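Local coordinates for peptidase S9 prolyl oligopeptidase catalytic domain-containing protein (Pyrococcus horikoshii, PDB 4HXF) that acts as a self-compartmentalizing hexameric serine protease, probably of the acylaminoacyl peptidase type, whose multimerization selects the substrates that are cut, at residues W200-W205 against V217-I222; G233-K238 against K245-D250; K377-V382 against K603-E608. One frame throughout, in Å; residues are numbered along the deposited sequence.

Contact 1. Residues W200-W205 against V217-I222; sequences WDIYLW and VSFYAI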
loop_
_atom_site.group_PDB
_atom_site.type_symbol
_atom_site.label_atom_id
_atom_site.label_comp_id
_atom_site.label_asym_id
_atom_site.label_seq_id
_atom_site.Cartn_x
_atom_site.Cartn_y
_atom_site.Cartn_z
ATOM N N TRP A 200 18.805 -37.028 30.293
ATOM C CA TRP A 200 18.604 -35.654 30.760
ATOM C C TRP A 200 19.250 -35.426 32.087
ATOM O O TRP A 200 19.516 -36.350 32.854
ATOM C CB TRP A 200 17.076 -35.436 31.029
ATOM C CG TRP A 200 16.245 -35.371 29.775
ATOM C CD1 TRP A 200 15.897 -34.198 29.028
ATOM C CD2 TRP A 200 15.609 -36.485 29.088
ATOM N NE1 TRP A 200 15.113 -34.524 27.975
ATOM C CE2 TRP A 200 14.914 -35.917 27.936
ATOM C CE3 TRP A 200 15.641 -37.862 29.243
ATOM C CZ2 TRP A 200 14.213 -36.698 27.051
ATOM C CZ3 TRP A 200 14.886 -38.622 28.386
ATOM C CH2 TRP A 200 14.266 -38.068 27.252
ATOM N N ASP A 201 19.539 -34.160 32.355
ATOM C CA ASP A 201 19.845 -33.643 33.675
ATOM C C ASP A 201 18.639 -32.820 34.126
ATOM O O ASP A 201 18.043 -32.132 33.279
ATOM C CB ASP A 201 21.083 -32.775 33.657
ATOM C CG ASP A 201 22.320 -33.516 33.118
ATOM O OD1 ASP A 201 22.407 -34.748 33.259
ATOM O OD2 ASP A 201 23.168 -32.807 32.595
ATOM N N ILE A 202 18.219 -32.971 35.350
ATOM C CA ILE A 202 17.039 -32.293 35.840
ATOM C C ILE A 202 17.406 -31.418 37.026
ATOM O O ILE A 202 18.082 -31.838 37.986
ATOM C CB ILE A 202 15.933 -33.323 36.233
ATOM C CG1 ILE A 202 15.651 -34.307 35.096
ATOM C CG2 ILE A 202 14.642 -32.660 36.784
ATOM C CD1 ILE A 202 14.614 -35.417 35.401
ATOM N N TYR A 203 16.966 -30.166 36.928
ATOM C CA TYR A 203 17.267 -29.150 37.958
ATOM C C TYR A 203 16.030 -28.568 38.585
ATOM O O TYR A 203 14.975 -28.548 37.986
ATOM C CB TYR A 203 18.043 -27.987 37.346
ATOM C CG TYR A 203 19.285 -28.371 36.668
ATOM C CD1 TYR A 203 20.509 -28.320 37.344
ATOM C CD2 TYR A 203 19.274 -28.782 35.322
ATOM C CE1 TYR A 203 21.682 -28.705 36.696
ATOM C CE2 TYR A 203 20.458 -29.146 34.693
ATOM C CZ TYR A 203 21.635 -29.094 35.399
ATOM O OH TYR A 203 22.842 -29.470 34.791
ATOM N N LEU A 204 16.170 -28.090 39.810
ATOM C CA LEU A 204 15.103 -27.337 40.495
ATOM C C LEU A 204 15.625 -25.920 40.570
ATOM O O LEU A 204 16.743 -25.675 41.129
ATOM C CB LEU A 204 14.863 -27.915 41.867
ATOM C CG LEU A 204 13.597 -27.461 42.530
ATOM C CD1 LEU A 204 12.344 -27.827 41.711
ATOM C CD2 LEU A 204 13.596 -28.051 43.950
ATOM N N TRP A 205 14.870 -25.005 39.992
ATOM C CA TRP A 205 15.256 -23.588 39.794
ATOM C C TRP A 205 14.318 -22.693 40.572
ATOM O O TRP A 205 13.100 -22.862 40.588
ATOM C CB TRP A 205 15.250 -23.258 38.311
ATOM C CG TRP A 205 15.932 -21.989 37.907
ATOM C CD1 TRP A 205 17.178 -21.820 37.297
ATOM C CD2 TRP A 205 15.361 -20.638 38.005
ATOM N NE1 TRP A 205 17.403 -20.514 37.055
ATOM C CE2 TRP A 205 16.356 -19.750 37.455
ATOM C CE3 TRP A 205 14.160 -20.148 38.385
ATOM C CZ2 TRP A 205 16.153 -18.377 37.348
ATOM C CZ3 TRP A 205 13.950 -18.727 38.319
ATOM C CH2 TRP A 205 14.926 -17.875 37.798
ATOM N N VAL A 217 19.709 -39.187 33.572
ATOM C CA VAL A 217 18.579 -40.125 33.812
ATOM C C VAL A 217 17.763 -40.177 32.509
ATOM O O VAL A 217 17.827 -39.235 31.648
ATOM C CB VAL A 217 17.711 -39.707 34.959
ATOM C CG1 VAL A 217 18.461 -39.993 36.297
ATOM C CG2 VAL A 217 17.270 -38.252 34.791
ATOM N N SER A 218 16.924 -41.228 32.307
ATOM C CA SER A 218 16.239 -41.382 31.008
ATOM C C SER A 218 14.787 -41.015 31.225
ATOM O O SER A 218 13.899 -41.547 30.542
ATOM C CB SER A 218 16.381 -42.853 30.507
ATOM O OG SER A 218 17.726 -43.107 30.144
ATOM N N PHE A 219 14.508 -40.055 32.131
ATOM C CA PHE A 219 13.190 -39.450 32.253
ATOM C C PHE A 219 13.297 -37.962 32.358
ATOM O O PHE A 219 14.392 -37.440 32.612
ATOM C CB PHE A 219 12.352 -40.016 33.382
ATOM C CG PHE A 219 13.029 -40.250 34.729
ATOM C CD1 PHE A 219 12.698 -41.423 35.447
ATOM C CD2 PHE A 219 13.722 -39.274 35.385
ATOM C CE1 PHE A 219 13.208 -41.601 36.754
ATOM C CE2 PHE A 219 14.287 -39.469 36.679
ATOM C CZ PHE A 219 14.011 -40.621 37.332
ATOM N N TYR A 220 12.205 -37.269 32.050
ATOM C CA TYR A 220 12.137 -35.815 32.241
ATOM C C TYR A 220 10.855 -35.492 32.971
ATOM O O TYR A 220 9.941 -36.325 33.079
ATOM C CB TYR A 220 12.314 -35.076 30.871
ATOM C CG TYR A 220 11.238 -35.412 29.864
ATOM C CD1 TYR A 220 11.360 -36.529 29.034
ATOM C CD2 TYR A 220 10.161 -34.572 29.647
ATOM C CE1 TYR A 220 10.462 -36.830 28.029
ATOM C CE2 TYR A 220 9.196 -34.919 28.658
ATOM C CZ TYR A 220 9.342 -36.063 27.920
ATOM O OH TYR A 220 8.437 -36.440 26.912
ATOM N N ALA A 221 10.744 -34.276 33.501
ATOM C CA ALA A 221 9.571 -33.907 34.334
ATOM C C ALA A 221 8.422 -33.450 33.375
ATOM O O ALA A 221 8.621 -32.676 32.399
ATOM C CB ALA A 221 9.956 -32.795 35.333
ATOM N N ILE A 222 7.251 -33.977 33.587
ATOM C CA ILE A 222 6.078 -33.666 32.795
ATOM C C ILE A 222 4.965 -32.949 33.567
ATOM O O ILE A 222 4.146 -32.268 32.890
ATOM C CB ILE A 222 5.532 -34.928 32.061
ATOM C CG1 ILE A 222 5.146 -36.059 32.955
ATOM C CG2 ILE A 222 6.549 -35.312 30.921
ATOM C CD1 ILE A 222 4.214 -37.113 32.369
#

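Contact 2. Residues G233-K238 against K245-D250; sequences GKPEKK and KIYIYD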
loop_
_atom_site.group_PDB
_atom_site.type_symbol
_atom_site.label_atom_id
_atom_site.label_comp_id
_atom_site.label_asym_id
_atom_site.label_seq_id
_atom_site.Cartn_x
_atom_site.Cartn_y
_atom_site.Cartn_z
ATOM N N GLY A 233 9.475 -41.609 31.419
ATOM C CA GLY A 233 10.575 -42.267 30.783
ATOM C C GLY A 233 10.938 -43.479 31.601
ATOM O O GLY A 233 10.081 -44.242 31.937
ATOM N N LYS A 234 12.232 -43.642 31.844
ATOM C CA LYS A 234 12.776 -44.693 32.741
ATOM C C LYS A 234 13.934 -44.105 33.528
ATOM O O LYS A 234 14.554 -43.130 33.071
ATOM C CB LYS A 234 13.272 -45.891 31.970
ATOM C CG LYS A 234 12.233 -46.584 31.081
ATOM C CD LYS A 234 11.236 -47.373 31.834
ATOM C CE LYS A 234 11.856 -48.518 32.625
ATOM N NZ LYS A 234 12.239 -49.616 31.734
ATOM N N PRO A 235 14.343 -44.756 34.686
ATOM C CA PRO A 235 15.582 -44.205 35.288
ATOM C C PRO A 235 16.753 -44.324 34.340
ATOM O O PRO A 235 17.605 -43.418 34.277
ATOM C CB PRO A 235 15.825 -45.113 36.563
ATOM C CG PRO A 235 14.419 -45.360 37.040
ATOM C CD PRO A 235 13.602 -45.537 35.712
ATOM N N GLU A 236 16.859 -45.444 33.614
ATOM C CA GLU A 236 17.928 -45.578 32.610
ATOM C C GLU A 236 17.446 -46.483 31.511
ATOM O O GLU A 236 17.092 -47.629 31.736
ATOM C CB GLU A 236 19.233 -46.150 33.222
ATOM C CG GLU A 236 20.466 -46.216 32.319
ATOM C CD GLU A 236 21.669 -46.728 33.155
ATOM O OE1 GLU A 236 21.834 -47.947 33.186
ATOM O OE2 GLU A 236 22.344 -45.927 33.867
ATOM N N LYS A 237 17.467 -45.981 30.303
ATOM C CA LYS A 237 17.120 -46.764 29.081
ATOM C C LYS A 237 18.365 -47.217 28.424
ATOM O O LYS A 237 19.363 -46.490 28.360
ATOM C CB LYS A 237 16.377 -45.862 28.057
ATOM C CG LYS A 237 14.930 -45.674 28.434
ATOM C CD LYS A 237 14.299 -44.907 27.285
ATOM C CE LYS A 237 12.857 -44.843 27.269
ATOM N NZ LYS A 237 12.340 -44.029 26.137
ATOM N N LYS A 238 18.415 -48.473 28.009
ATOM C CA LYS A 238 19.399 -48.857 26.988
ATOM C C LYS A 238 19.032 -48.491 25.592
ATOM O O LYS A 238 19.900 -48.252 24.738
ATOM C CB LYS A 238 19.659 -50.366 27.027
ATOM C CG LYS A 238 20.230 -50.780 28.383
ATOM C CD LYS A 238 20.674 -52.201 28.378
ATOM C CE LYS A 238 21.204 -52.395 29.831
ATOM N NZ LYS A 238 22.019 -53.611 30.019
ATOM N N LYS A 245 7.634 -45.114 30.790
ATOM C CA LYS A 245 6.759 -45.265 31.928
ATOM C C LYS A 245 6.639 -43.940 32.718
ATOM O O LYS A 245 7.057 -42.896 32.309
ATOM C CB LYS A 245 7.313 -46.338 32.868
ATOM C CG LYS A 245 7.597 -47.708 32.251
ATOM C CD LYS A 245 6.359 -48.414 31.635
ATOM C CE LYS A 245 6.735 -49.851 31.122
ATOM N NZ LYS A 245 6.968 -50.892 32.206
ATOM N N ILE A 246 5.919 -43.957 33.792
ATOM C CA ILE A 246 5.759 -42.773 34.654
ATOM C C ILE A 246 6.101 -43.140 36.136
ATOM O O ILE A 246 5.885 -44.275 36.624
ATOM C CB ILE A 246 4.327 -42.160 34.557
ATOM C CG1 ILE A 246 3.297 -43.228 34.861
ATOM C CG2 ILE A 246 4.225 -41.403 33.234
ATOM C CD1 ILE A 246 1.860 -42.727 34.651
ATOM N N TYR A 247 6.624 -42.153 36.846
ATOM C CA TYR A 247 7.120 -42.231 38.186
ATOM C C TYR A 247 6.716 -40.969 38.955
ATOM O O TYR A 247 6.616 -39.874 38.351
ATOM C CB TYR A 247 8.650 -42.269 38.218
ATOM C CG TYR A 247 9.239 -43.368 37.407
ATOM C CD1 TYR A 247 9.594 -44.528 38.009
ATOM C CD2 TYR A 247 9.419 -43.247 36.064
ATOM C CE1 TYR A 247 10.071 -45.592 37.252
ATOM C CE2 TYR A 247 9.912 -44.239 35.313
ATOM C CZ TYR A 247 10.206 -45.443 35.911
ATOM O OH TYR A 247 10.683 -46.457 35.117
ATOM N N ILE A 248 6.428 -41.150 40.230
ATOM C CA ILE A 248 6.144 -40.022 41.142
ATOM C C ILE A 248 7.421 -39.795 41.918
ATOM O O ILE A 248 8.002 -40.731 42.496
ATOM C CB ILE A 248 4.924 -40.353 42.049
ATOM C CG1 ILE A 248 3.614 -40.310 41.182
ATOM C CG2 ILE A 248 4.862 -39.392 43.251
ATOM C CD1 ILE A 248 2.407 -40.977 41.924
ATOM N N TYR A 249 7.848 -38.544 41.980
ATOM C CA TYR A 249 9.017 -38.173 42.743
ATOM C C TYR A 249 8.653 -37.180 43.853
ATOM O O TYR A 249 8.217 -36.087 43.589
ATOM C CB TYR A 249 10.100 -37.644 41.858
ATOM C CG TYR A 249 11.299 -37.149 42.617
ATOM C CD1 TYR A 249 12.127 -38.029 43.330
ATOM C CD2 TYR A 249 11.651 -35.829 42.554
ATOM C CE1 TYR A 249 13.258 -37.565 43.994
ATOM C CE2 TYR A 249 12.749 -35.371 43.188
ATOM C CZ TYR A 249 13.535 -36.225 43.909
ATOM O OH TYR A 249 14.607 -35.655 44.514
ATOM N N ASP A 250 8.954 -37.568 45.098
ATOM C CA ASP A 250 8.728 -36.628 46.225
ATOM C C ASP A 250 9.890 -36.638 47.203
ATOM O O ASP A 250 9.708 -36.338 48.402
ATOM C CB ASP A 250 7.497 -37.090 46.912
ATOM C CG ASP A 250 7.670 -38.475 47.527
ATOM O OD1 ASP A 250 8.780 -39.068 47.524
ATOM O OD2 ASP A 250 6.650 -38.997 47.979
#

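Contact 3. Residues K377-V382 against K603-E608; sequences KAPVIV and KLKKYE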
loop_
_atom_site.group_PDB
_atom_site.type_symbol
_atom_site.label_atom_id
_atom_site.label_comp_id
_atom_site.label_asym_id
_atom_site.label_seq_id
_atom_site.Cartn_x
_atom_site.Cartn_y
_atom_site.Cartn_z
ATOM N N LYS A 377 -14.809 -58.997 -7.805
ATOM C CA LYS A 377 -13.556 -58.880 -6.960
ATOM C C LYS A 377 -13.087 -57.433 -6.837
ATOM O O LYS A 377 -13.455 -56.624 -7.637
ATOM C CB LYS A 377 -12.404 -59.581 -7.560
ATOM C CG LYS A 377 -12.471 -61.082 -7.438
ATOM C CD LYS A 377 -11.242 -61.708 -8.079
ATOM C CE LYS A 377 -10.933 -62.987 -7.350
ATOM N NZ LYS A 377 -10.412 -62.496 -6.056
ATOM N N ALA A 378 -12.262 -57.111 -5.846
ATOM C CA ALA A 378 -11.898 -55.734 -5.654
ATOM C C ALA A 378 -10.404 -55.661 -5.415
ATOM O O ALA A 378 -9.834 -56.538 -4.764
ATOM C CB ALA A 378 -12.647 -55.053 -4.459
ATOM N N PRO A 379 -9.787 -54.549 -5.877
ATOM C CA PRO A 379 -8.372 -54.331 -5.600
ATOM C C PRO A 379 -8.120 -54.072 -4.097
ATOM O O PRO A 379 -9.066 -53.754 -3.335
ATOM C CB PRO A 379 -7.990 -53.134 -6.481
ATOM C CG PRO A 379 -9.299 -52.353 -6.540
ATOM C CD PRO A 379 -10.405 -53.372 -6.502
ATOM N N VAL A 380 -6.844 -54.122 -3.721
ATOM C CA VAL A 380 -6.426 -54.097 -2.310
ATOM C C VAL A 380 -5.327 -53.067 -2.153
ATOM O O VAL A 380 -4.370 -53.150 -2.846
ATOM C CB VAL A 380 -5.927 -55.510 -1.857
ATOM C CG1 VAL A 380 -5.545 -55.520 -0.371
ATOM C CG2 VAL A 380 -7.016 -56.608 -2.192
ATOM N N ILE A 381 -5.425 -52.211 -1.133
ATOM C CA ILE A 381 -4.317 -51.370 -0.719
ATOM C C ILE A 381 -3.826 -51.799 0.674
ATOM O O ILE A 381 -4.651 -51.774 1.663
ATOM C CB ILE A 381 -4.680 -49.895 -0.613
ATOM C CG1 ILE A 381 -5.178 -49.413 -2.010
ATOM C CG2 ILE A 381 -3.430 -49.059 -0.272
ATOM C CD1 ILE A 381 -5.804 -47.997 -2.050
ATOM N N VAL A 382 -2.547 -52.150 0.731
ATOM C CA VAL A 382 -1.873 -52.452 1.992
ATOM C C VAL A 382 -1.289 -51.158 2.536
ATOM O O VAL A 382 -0.473 -50.510 1.832
ATOM C CB VAL A 382 -0.798 -53.495 1.825
ATOM C CG1 VAL A 382 -0.108 -53.811 3.193
ATOM C CG2 VAL A 382 -1.420 -54.802 1.259
ATOM N N LYS A 603 -3.092 -46.897 -11.641
ATOM C CA LYS A 603 -2.014 -47.818 -11.648
ATOM C C LYS A 603 -2.358 -49.149 -10.992
ATOM O O LYS A 603 -1.719 -50.187 -11.264
ATOM C CB LYS A 603 -0.741 -47.180 -11.014
ATOM C CG LYS A 603 -0.265 -45.946 -11.810
ATOM C CD LYS A 603 0.315 -46.210 -13.151
ATOM C CE LYS A 603 0.508 -44.905 -13.885
ATOM N NZ LYS A 603 0.955 -45.132 -15.266
ATOM N N LEU A 604 -3.333 -49.119 -10.116
ATOM C CA LEU A 604 -3.714 -50.301 -9.349
ATOM C C LEU A 604 -5.090 -50.866 -9.763
ATOM O O LEU A 604 -5.192 -52.031 -10.191
ATOM C CB LEU A 604 -3.672 -50.081 -7.812
ATOM C CG LEU A 604 -4.035 -51.280 -6.972
ATOM C CD1 LEU A 604 -3.041 -52.458 -7.106
ATOM C CD2 LEU A 604 -4.156 -50.891 -5.481
ATOM N N LYS A 605 -6.132 -50.049 -9.667
ATOM C CA LYS A 605 -7.460 -50.535 -10.022
ATOM C C LYS A 605 -7.498 -50.958 -11.510
ATOM O O LYS A 605 -8.072 -52.016 -11.867
ATOM C CB LYS A 605 -8.466 -49.388 -9.753
ATOM C CG LYS A 605 -9.888 -49.783 -10.058
ATOM C CD LYS A 605 -10.907 -48.667 -9.848
ATOM C CE LYS A 605 -11.358 -48.582 -8.334
ATOM N NZ LYS A 605 -12.123 -47.306 -8.008
ATOM N N LYS A 606 -6.914 -50.100 -12.351
ATOM C CA LYS A 606 -6.802 -50.381 -13.809
ATOM C C LYS A 606 -5.606 -49.643 -14.380
ATOM O O LYS A 606 -5.703 -48.381 -14.613
ATOM C CB LYS A 606 -8.074 -49.900 -14.532
ATOM N N TYR A 607 -4.582 -50.408 -14.769
ATOM C CA TYR A 607 -3.318 -49.796 -15.208
ATOM C C TYR A 607 -3.503 -49.047 -16.518
ATOM O O TYR A 607 -4.024 -49.576 -17.492
ATOM C CB TYR A 607 -2.194 -50.819 -15.386
ATOM C CG TYR A 607 -0.896 -50.174 -15.867
ATOM C CD1 TYR A 607 0.005 -49.615 -14.953
ATOM C CD2 TYR A 607 -0.610 -50.046 -17.226
ATOM C CE1 TYR A 607 1.159 -48.968 -15.411
ATOM C CE2 TYR A 607 0.529 -49.416 -17.683
ATOM C CZ TYR A 607 1.436 -48.902 -16.764
ATOM O OH TYR A 607 2.569 -48.264 -17.179
ATOM N N GLU A 608 -3.031 -47.821 -16.548
ATOM C CA GLU A 608 -2.921 -47.108 -17.817
ATOM C C GLU A 608 -1.545 -46.442 -17.871
ATOM O O GLU A 608 -0.877 -46.218 -16.837
ATOM C CB GLU A 608 -4.022 -46.089 -17.935
ATOM C CG GLU A 608 -3.885 -44.982 -16.898
ATOM C CD GLU A 608 -5.052 -44.016 -16.908
ATOM O OE1 GLU A 608 -6.202 -44.439 -17.079
ATOM O OE2 GLU A 608 -4.810 -42.830 -16.691
#

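Contact 1. Residues W200-W205 against V217-I222
This is the step from one beta-propeller blade to the next, where Trp200 and Ile202 of one sheet meet Val217 at the end of that sheet and Phe219 and Tyr220 at the start of the following one. Strand 200-206 is third in its blade and strand 209-217 fourth. The chain then turns a corner at Ser218 and enters strand 219-224, the first strand of the next blade. Before the corner, Trp200 and Val217 form an antiparallel hydrogen-bonded pair: Trp200 N gives its hydrogen to Val217 O at 2.8 Å, and Val217 N returns one to Trp200 O at 2.9 Å. Past it, the packing is done by side chains. The indole of Trp200 takes Tyr220 on one face, with Tyr220 CB 3.9 Å from the centroid of the five-membered ring of Trp200 and almost on its normal, a CH-pi contact. Farther out, Tyr220 CD1 comes within 3.5 Å of Trp200 CZ2, and the two ring planes are inclined by 41°. Tyr220 lies alongside the indole because its CG sits between backbone N and carbonyl carbon (chi1 61°). Next to the indole on the same face of the strand, the tip of Ile202, CD1, reaches into the joint: it is 3.9 Å from Val217 CG2 and 4.0 Å from Phe219 CD2, meeting the phenyl ring at its edge. Ser218 OG, at the corner, bonds Lys198 O and Lys237 N. The magnesium ion held by Asp244 and Glu263 is about 8 Å from the side chain of Tyr220. Between the two segments the only hydrogen bonds are those of the Trp200-Val217 pair, the rest being apolar packing; Phe219 O, buried against Trp200 and Ile202, has no hydrogen-bond partner in the model, which should carry some desolvation cost.

Contact 2. Residues G233-K238 against K245-D250
Gly233 O accepts the backbone hydrogen of Lys245 N at 2.8 Å, the shorter of the two bonds that close this antiparallel pair; the other runs from Gly233 N to Lys245 O at 2.9 Å. The pair ends the ladder between the second and third strands of a four-stranded propeller blade, 229-232 and 245-249, at the root of the loop joining them. The N-H groups point well at their acceptors, but both donors lie off the carbonyl planes, by 22° at Gly233 O and 32° at Lys245 O. Gly233 has a positive phi of 141°, a backbone shape that glycine reaches easily, and here the chain turns a corner. Gly233 O also meets the edge of the Tyr247 ring, 3.4 Å from CE2. That ring reaches toward the departing chain: Pro235 CD lies 3.4 Å from Tyr247 CZ, the pyrrolidine crossing the phenol at about a right angle. Lys234 bends at every torsion beyond its first, and the curl brings its CE to 3.4 Å from the phenolic oxygen, Tyr247 OH, and its CD to 3.7 Å from Lys245 CG. The two lysines run side by side in the same direction, their NZ atoms 5.4 Å apart. Phe219, from the first strand of this blade, meets the Tyr247 ring. Farther along the loop, Lys237 forms a salt bridge with Asp244, which with Glu263 binds a magnesium ion. The loop is thus held by main-chain bonds at its root and by aliphatic lysine and proline carbons round a tyrosine beyond it; Lys245 NZ has a hydrogen-bond acceptor of its own in Ile260 O and Lys234 NZ a long, weak ion pair with Glu242, which probably eases their mutual repulsion.

Contact 3. Residues K377-V382 against K603-E608
Pro379, near the start of strand 378-384, turns its ring toward the last turn of helix 586-605: its CG lies 4.3 Å from the backbone Lys605 CA and 4.4 Å from Lys605 CG, while Pro379 CB is 4.4 Å from Leu604 CG. These are loose van der Waals contacts, with the proline ring set against the junction of the two helix residues. Val380 takes part through its main chain, since its side chain leaves on the other face of the sheet, toward Phe448 of helix 436-451; its carbonyl oxygen, Val380 O, is touched by Leu604 CD2 at 3.5 Å. Ile381 returns to the helix side. Its CG1 is 3.9 Å from the same methyl, Leu604 CD2, the two side chains slanting past one another. In Leu604, CG is anti to the backbone N (chi1 -179°), which extends the side chain toward the strand, where CD2 is the methyl that touches. The first carbons of Lys605 lie beside the proline, but its charged end goes elsewhere, to a salt bridge with Glu601 and a hydrogen bond to Lys406 O. Beyond the wider, pi-type turn at 603-605 the chain folds back, and Lys603 NZ donates to Glu608 O at 2.6 Å, lying in the plane of that carbonyl; Glu567 also pairs with this ammonium group. The contact therefore packs the end of a helix onto a central strand of the alpha/beta-hydrolase sheet. No hydrogen bond joins the two segments: the strand and helix are held here by leucine, proline and isoleucine carbons, while the ammonium groups of Lys603 and Lys605 find their partners away from the strand.

In the fold
Contacts 1 and 2 are neighbours in the propeller, their centres 10 Å apart, and follow one another along the chain. Both reach the sheet built from strands 219-224, 229-232, 245-249 and 253-255: contact 1 where the chain enters it from the preceding blade, contact 2 where a loop leaves its second strand. They also touch directly, Ser218 O lying 3.0 Å from Lys234 N, a probable hydrogen bond. Contact 3 comes last in sequence and lies across the centre of the chain, about 51 Å from contact 1 and 47 Å from contact 2 between centres, in the alpha/beta-hydrolase domain. The three thus sample both domains of this protease: blade joining in one, sheet-helix packing in the other.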